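Long-range contacts in beta-fructofuranosidase (Arthrobacter, PDB 3WPU), which belongs to the levansucrase/invertase family, whose catalytic domains share a five-bladed beta-propeller fold: residues Ala26-Ala31 with Cys332-Thr337; Gln87-Gly92 with Arg121-Pro126; Tyr424-Gly429 with Ala482-Asn487. All blocks are in the same frame, centred on the assembly; numbering follows the deposited sequence.

Contact 1 of 3, residues Ala26-Ala31 with Cys332-Thr337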
# COMPACT_ATOMS: atom_id res chain seq x y z
N ALA A 26 -14.81 -1.60 -13.06
CA ALA A 26 -14.99 -0.15 -12.96
C ALA A 26 -13.85 0.52 -13.69
O ALA A 26 -12.75 -0.02 -13.72
CB ALA A 26 -14.98 0.31 -11.52
N LYS A 27 -14.14 1.68 -14.26
CA LYS A 27 -13.12 2.49 -14.95
C LYS A 27 -12.87 3.78 -14.21
O LYS A 27 -13.80 4.51 -13.84
CB LYS A 27 -13.58 2.81 -16.37
CG LYS A 27 -13.76 1.57 -17.24
CD LYS A 27 -14.15 1.94 -18.64
CE LYS A 27 -14.36 0.73 -19.51
NZ LYS A 27 -15.65 0.08 -19.18
N TRP A 28 -11.58 4.08 -13.99
CA TRP A 28 -11.16 5.42 -13.62
C TRP A 28 -10.93 6.11 -14.95
O TRP A 28 -9.97 5.78 -15.64
CB TRP A 28 -9.87 5.37 -12.80
CG TRP A 28 -9.38 6.69 -12.31
CD1 TRP A 28 -10.12 7.82 -12.12
CD2 TRP A 28 -8.04 7.01 -11.88
NE1 TRP A 28 -9.31 8.83 -11.65
CE2 TRP A 28 -8.06 8.34 -11.44
CE3 TRP A 28 -6.86 6.27 -11.77
CZ2 TRP A 28 -6.92 8.98 -10.97
CZ3 TRP A 28 -5.72 6.93 -11.33
CH2 TRP A 28 -5.78 8.24 -10.90
N THR A 29 -11.86 6.97 -15.35
CA THR A 29 -11.91 7.39 -16.75
C THR A 29 -11.02 8.60 -16.99
O THR A 29 -10.61 9.26 -16.05
CB THR A 29 -13.32 7.76 -17.20
OG1 THR A 29 -13.75 8.96 -16.53
CG2 THR A 29 -14.32 6.63 -16.90
N ARG A 30 -10.80 8.95 -18.26
CA ARG A 30 -10.08 10.19 -18.58
C ARG A 30 -10.87 11.42 -18.12
O ARG A 30 -10.28 12.36 -17.62
CB ARG A 30 -9.76 10.26 -20.07
CG ARG A 30 -8.70 9.25 -20.48
CD ARG A 30 -8.27 9.38 -21.94
NE ARG A 30 -7.72 10.68 -22.32
CZ ARG A 30 -6.44 11.02 -22.24
NH1 ARG A 30 -5.55 10.18 -21.73
NH2 ARG A 30 -6.05 12.22 -22.64
N ALA A 31 -12.19 11.39 -18.24
CA ALA A 31 -13.04 12.47 -17.77
C ALA A 31 -12.87 12.65 -16.26
O ALA A 31 -12.76 13.78 -15.77
CB ALA A 31 -14.50 12.17 -18.12
N CYS A 332 -5.69 4.14 -20.63
CA CYS A 332 -5.39 5.50 -21.08
C CYS A 332 -5.44 6.56 -19.97
O CYS A 332 -5.69 7.74 -20.24
CB CYS A 332 -6.30 5.87 -22.27
SG CYS A 332 -5.94 4.84 -23.72
N VAL A 333 -5.24 6.14 -18.72
CA VAL A 333 -5.19 7.10 -17.59
C VAL A 333 -3.86 6.98 -16.86
O VAL A 333 -3.11 7.95 -16.78
CB VAL A 333 -6.39 6.90 -16.65
CG1 VAL A 333 -6.22 7.68 -15.35
CG2 VAL A 333 -7.65 7.36 -17.37
N THR A 334 -3.51 5.77 -16.42
CA THR A 334 -2.20 5.55 -15.78
C THR A 334 -1.69 4.12 -16.02
O THR A 334 -2.47 3.14 -16.08
CB THR A 334 -2.20 5.84 -14.25
OG1 THR A 334 -0.88 5.63 -13.74
CG2 THR A 334 -3.17 4.93 -13.48
N ASP A 335 -0.37 4.01 -16.07
CA ASP A 335 0.37 2.76 -16.14
C ASP A 335 0.27 1.96 -14.85
O ASP A 335 0.34 0.72 -14.87
CB ASP A 335 1.87 3.10 -16.40
CG ASP A 335 2.74 1.88 -16.61
OD1 ASP A 335 2.33 0.92 -17.32
OD2 ASP A 335 3.87 1.89 -16.06
N GLN A 336 0.15 2.67 -13.73
CA GLN A 336 0.41 2.08 -12.43
C GLN A 336 -0.57 2.50 -11.34
O GLN A 336 -0.53 3.59 -10.83
CB GLN A 336 1.86 2.43 -12.02
CG GLN A 336 2.90 1.69 -12.81
CD GLN A 336 4.26 1.80 -12.16
OE1 GLN A 336 5.13 0.99 -12.40
NE2 GLN A 336 4.42 2.78 -11.28
N THR A 337 -1.52 1.61 -11.02
CA THR A 337 -2.34 1.75 -9.85
C THR A 337 -1.71 0.81 -8.82
O THR A 337 -2.01 -0.39 -8.78
CB THR A 337 -3.79 1.32 -10.19
OG1 THR A 337 -3.73 0.15 -11.01
CG2 THR A 337 -4.49 2.40 -11.01
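R30, in the first turn of a helix, comes nearest to V333 of the loop, CA to CA 5.9 Å, and C332 has just turned there through a positive phi. That turn presents C332 O to R30, whose NH1 binds it at 2.9 Å and 153°, with the oxygen lying close to the guanidinium plane at its edge. Arginine suits this buried place because its guanidinium offers several N-H groups at the end of a long chain: R30 NE makes a salt bridge with E291 and NH2 binds A362 O, so three partners fix its position and rotation. V333 divides its two methyls. CG1 sits over one face of the W28 indole, 4.0 Å from the centroid of the six-membered ring, a CH-pi contact, while CG2 nestles at W28 O at 3.3 Å. W28 swings its CG anti to the backbone N (chi1 -177°), which turns one ring face to the valine and brings CZ3 to within 3.9 Å of T334 CG2. W28 NE1 binds S389 O, and F373 meets the indole edge-to-face. The contact thus packs the junction between strand 26-27 and helix 30-38 against the loop after strand 321-331, whose C332 is disulfide-bonded to C276; strand 26-27 runs parallel to 321-331.

Contact 2 of 3, residues Gln87-Gly92 with Arg121-Pro126; sequences QYSVNG and RPAGVP
S89 and A123 meet through their beta carbons, and the serine side chain can be followed outward from there. S89 CB lies 3.6 Å from A123 CB, a close apolar touch for which two small residues are well suited. One bond further on, OG is placed between the backbone N and the carbonyl carbon (chi1 66°). From there it still passes A123 CB at 3.8 Å, but its polar partner lies in another strand: OG is hydrogen-bonded to ND1 of H489, in strand 488-493, which runs parallel to strand 88-90. The serine therefore shows carbon to the alanine and keeps its hydroxyl for the histidine.

The polar link between the two segments is made by main chain. A123 N donates to G92 O at 2.9 Å, almost straight at the hydrogen (173°), yet the nitrogen stands above the carbonyl plane, 44° out of it. The same oxygen also lies 3.5 Å from A123 CB, so the alanine is engaged through both its amide and its methyl.

N91 and G92 have the backbone angles of a type I' turn, the tight reversal that joins strands 88-90 and 93-102 into a hairpin. Both have positive phi, which asparagine tolerates well and glycine easily, and N91 ND2 secures the turn further by binding T492 O. Strand 93-102 is also the antiparallel neighbour of strand 115-122, and A123 follows directly on that strand's end. The contact consequently joins the tip of a hairpin to the chain leaving the next strand.

Chemically, one backbone hydrogen bond and a touch of small carbon groups make up this partly exposed contact, so it depends little on side-chain polarity; the serine hydroxyl is used by H489.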
# COMPACT_ATOMS: atom_id res chain seq x y z
N GLN A 87 -4.54 -3.88 13.08
CA GLN A 87 -3.10 -3.95 13.18
C GLN A 87 -2.67 -4.47 14.55
O GLN A 87 -3.20 -4.05 15.58
CB GLN A 87 -2.48 -2.59 12.85
CG GLN A 87 -2.92 -2.13 11.47
CD GLN A 87 -2.34 -0.83 10.96
OE1 GLN A 87 -2.55 -0.48 9.78
NE2 GLN A 87 -1.59 -0.13 11.78
N TYR A 88 -1.70 -5.39 14.54
CA TYR A 88 -1.36 -6.18 15.71
C TYR A 88 0.02 -6.01 16.35
O TYR A 88 1.04 -5.87 15.67
CB TYR A 88 -1.52 -7.65 15.38
CG TYR A 88 -2.94 -8.11 15.37
CD1 TYR A 88 -3.78 -7.79 14.32
CD2 TYR A 88 -3.45 -8.86 16.42
CE1 TYR A 88 -5.10 -8.19 14.31
CE2 TYR A 88 -4.78 -9.27 16.43
CZ TYR A 88 -5.60 -8.91 15.37
OH TYR A 88 -6.92 -9.32 15.33
N SER A 89 0.01 -6.08 17.68
CA SER A 89 1.20 -6.39 18.46
C SER A 89 1.09 -7.86 18.84
O SER A 89 -0.02 -8.40 18.89
CB SER A 89 1.30 -5.49 19.70
OG SER A 89 0.23 -5.76 20.59
N VAL A 90 2.23 -8.49 19.12
CA VAL A 90 2.27 -9.89 19.59
C VAL A 90 3.11 -9.93 20.87
O VAL A 90 4.26 -9.48 20.90
CB VAL A 90 2.86 -10.87 18.54
CG1 VAL A 90 2.79 -12.31 19.06
CG2 VAL A 90 2.12 -10.77 17.21
N ASN A 91 2.51 -10.41 21.94
CA ASN A 91 3.18 -10.49 23.23
C ASN A 91 3.97 -9.24 23.60
O ASN A 91 5.10 -9.32 24.06
CB ASN A 91 4.02 -11.76 23.29
CG ASN A 91 3.15 -13.00 23.38
OD1 ASN A 91 1.94 -12.92 23.29
ND2 ASN A 91 3.78 -14.15 23.56
N GLY A 92 3.33 -8.08 23.40
CA GLY A 92 3.85 -6.81 23.83
C GLY A 92 4.67 -6.06 22.82
O GLY A 92 5.22 -5.02 23.14
N ARG A 121 8.92 -2.82 18.05
CA ARG A 121 9.03 -1.86 19.14
C ARG A 121 7.98 -2.20 20.18
O ARG A 121 7.00 -2.87 19.87
CB ARG A 121 8.87 -0.42 18.65
CG ARG A 121 7.46 -0.05 18.23
CD ARG A 121 7.37 1.36 17.66
NE ARG A 121 5.99 1.66 17.26
CZ ARG A 121 5.58 2.82 16.75
NH1 ARG A 121 6.42 3.82 16.57
NH2 ARG A 121 4.32 2.95 16.38
N PRO A 122 8.17 -1.72 21.41
CA PRO A 122 7.17 -1.99 22.45
C PRO A 122 5.78 -1.45 22.09
O PRO A 122 5.64 -0.33 21.60
CB PRO A 122 7.73 -1.25 23.67
CG PRO A 122 9.20 -1.16 23.41
CD PRO A 122 9.29 -0.92 21.92
N ALA A 123 4.77 -2.26 22.35
CA ALA A 123 3.39 -1.87 22.17
C ALA A 123 2.93 -0.88 23.26
O ALA A 123 3.51 -0.82 24.35
CB ALA A 123 2.50 -3.11 22.17
N GLY A 124 1.91 -0.11 22.94
CA GLY A 124 1.16 0.68 23.94
C GLY A 124 1.79 1.97 24.45
O GLY A 124 1.40 2.46 25.52
N VAL A 125 2.73 2.52 23.70
CA VAL A 125 3.34 3.81 24.01
C VAL A 125 2.77 4.86 23.03
O VAL A 125 2.83 4.68 21.80
CB VAL A 125 4.88 3.75 23.90
CG1 VAL A 125 5.54 5.06 24.33
CG2 VAL A 125 5.44 2.58 24.70
N PRO A 126 2.18 5.95 23.57
CA PRO A 126 1.69 7.00 22.67
C PRO A 126 2.82 7.61 21.83
O PRO A 126 3.96 7.74 22.30
CB PRO A 126 1.08 8.04 23.63
CG PRO A 126 0.86 7.32 24.92
CD PRO A 126 1.91 6.25 24.99

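Contact 3 of 3, residues Tyr424-Gly429 with Ala482-Asn487; sequences YVMPGG and ADIPAN
N487 OD1, which P427 CG touches at 3.9 Å, accepts a hydrogen bond from the backbone N of Q87. The amide's other end is also engaged, since ND2 binds N86 OD1, and two such bonds would fix which way the flat group is turned. Asparagine fits because it can accept from a backbone amide and donate at the same time. P427, for its part, offers only ring carbon to the oxygen.

P427 and G428 occupy the middle of a type II beta turn, running from M426 to G429 and closed by a weak bond of 3.1 Å from G429 N to M426 O. Proline supplies the fixed negative phi of the first corner and glycine the positive phi of the second. The turn links strand 423-425 to strand 430-434 in an antiparallel hairpin, part of a four-stranded sheet consistent with one blade of the family's propeller.

From the start of this turn M426 reaches across to the loop 482-487. Its chain is extended as far as the sulfur and bends only at the last torsion (chi3 -67°), which turns CE along the loop. SD meets I484 CG2 at 3.9 Å, crossing the isoleucine at about a right angle. CE rests 3.9 Å from P485 CD and 3.5 Å from D483 O, an oxygen that is hydrogen-bonded to T453 OG1. An unbranched, flexible thioether can follow such a surface of branched and cyclic carbon, while Q432 of strand 430-434 packs against both M426 and I484.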
# COMPACT_ATOMS: atom_id res chain seq x y z
N TYR A 424 -0.04 3.80 2.90
CA TYR A 424 -0.89 2.70 3.36
C TYR A 424 -1.85 3.27 4.38
O TYR A 424 -1.44 3.90 5.35
CB TYR A 424 -0.00 1.61 3.97
CG TYR A 424 -0.82 0.46 4.51
CD1 TYR A 424 -1.28 -0.55 3.67
CD2 TYR A 424 -1.15 0.42 5.85
CE1 TYR A 424 -2.08 -1.57 4.15
CE2 TYR A 424 -1.94 -0.62 6.35
CZ TYR A 424 -2.39 -1.60 5.52
OH TYR A 424 -3.17 -2.66 5.99
N VAL A 425 -3.16 3.04 4.15
CA VAL A 425 -4.21 3.57 5.00
C VAL A 425 -4.53 2.56 6.12
O VAL A 425 -4.87 1.41 5.84
CB VAL A 425 -5.50 3.88 4.19
CG1 VAL A 425 -6.49 4.61 5.07
CG2 VAL A 425 -5.15 4.71 2.95
N MET A 426 -4.42 3.04 7.35
CA MET A 426 -4.54 2.27 8.56
C MET A 426 -5.87 2.59 9.22
O MET A 426 -6.54 3.56 8.86
CB MET A 426 -3.40 2.64 9.51
CG MET A 426 -2.05 2.48 8.85
SD MET A 426 -0.60 2.66 9.91
CE MET A 426 -0.71 4.41 10.31
N PRO A 427 -6.25 1.79 10.22
CA PRO A 427 -7.51 2.06 10.90
C PRO A 427 -7.61 3.49 11.43
O PRO A 427 -6.61 4.10 11.87
CB PRO A 427 -7.51 1.02 12.03
CG PRO A 427 -6.72 -0.11 11.46
CD PRO A 427 -5.58 0.59 10.76
N GLY A 428 -8.82 4.05 11.30
CA GLY A 428 -9.09 5.43 11.69
C GLY A 428 -8.56 6.48 10.73
O GLY A 428 -8.49 7.66 11.07
N GLY A 429 -8.19 6.06 9.53
CA GLY A 429 -7.75 6.98 8.50
C GLY A 429 -6.36 7.49 8.69
O GLY A 429 -5.99 8.45 8.02
N ALA A 482 7.20 7.44 11.54
CA ALA A 482 7.15 5.98 11.41
C ALA A 482 6.14 5.36 12.39
O ALA A 482 6.31 4.24 12.87
CB ALA A 482 8.55 5.38 11.56
N ASP A 483 5.07 6.10 12.67
CA ASP A 483 4.07 5.59 13.59
C ASP A 483 3.11 4.64 12.87
O ASP A 483 2.27 5.07 12.07
CB ASP A 483 3.31 6.75 14.25
CG ASP A 483 2.42 6.30 15.38
OD1 ASP A 483 2.68 5.22 15.95
OD2 ASP A 483 1.47 7.05 15.73
N ILE A 484 3.22 3.35 13.19
CA ILE A 484 2.34 2.33 12.65
C ILE A 484 1.71 1.58 13.84
O ILE A 484 2.20 0.53 14.28
CB ILE A 484 3.12 1.40 11.70
CG1 ILE A 484 3.66 2.22 10.53
CG2 ILE A 484 2.21 0.27 11.23
CD1 ILE A 484 4.37 1.45 9.45
N PRO A 485 0.67 2.16 14.41
CA PRO A 485 0.20 1.68 15.70
C PRO A 485 -0.70 0.45 15.62
O PRO A 485 -1.53 0.32 14.70
CB PRO A 485 -0.61 2.87 16.24
CG PRO A 485 -1.09 3.57 15.04
CD PRO A 485 -0.05 3.36 13.97
N ALA A 486 -0.58 -0.43 16.61
CA ALA A 486 -1.45 -1.61 16.71
C ALA A 486 -2.72 -1.22 17.46
O ALA A 486 -2.64 -0.55 18.50
CB ALA A 486 -0.72 -2.72 17.44
N ASN A 487 -3.88 -1.63 16.95
CA ASN A 487 -5.14 -1.46 17.67
C ASN A 487 -5.67 -2.78 18.22
O ASN A 487 -6.68 -2.80 18.93
CB ASN A 487 -6.20 -0.76 16.80
CG ASN A 487 -6.55 -1.55 15.57
OD1 ASN A 487 -5.68 -1.85 14.74
ND2 ASN A 487 -7.82 -1.89 15.42

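Overall arrangement
Contact 1 is wholly buried, whereas contacts 2 and 3 are only partly so. It stands apart, its centre about 39 Å from that of contact 2 and about 28 Å from that of contact 3, across the chain's centre from both. The other two have centres about 12 Å apart and touch: R121 NH2 makes a salt bridge of 2.8 Å with D483 OD1, and Q87 OE1 packs on M426 CG. Loop 482-487 leads into strand 488-493, the parallel partner of strand 88-90, whereas strand 423-425 belongs to another sheet. An indole face and a guanidinium distinguish contact 1; contact 2 relies on main chain and small groups, contact 3 on methionine and proline carbon.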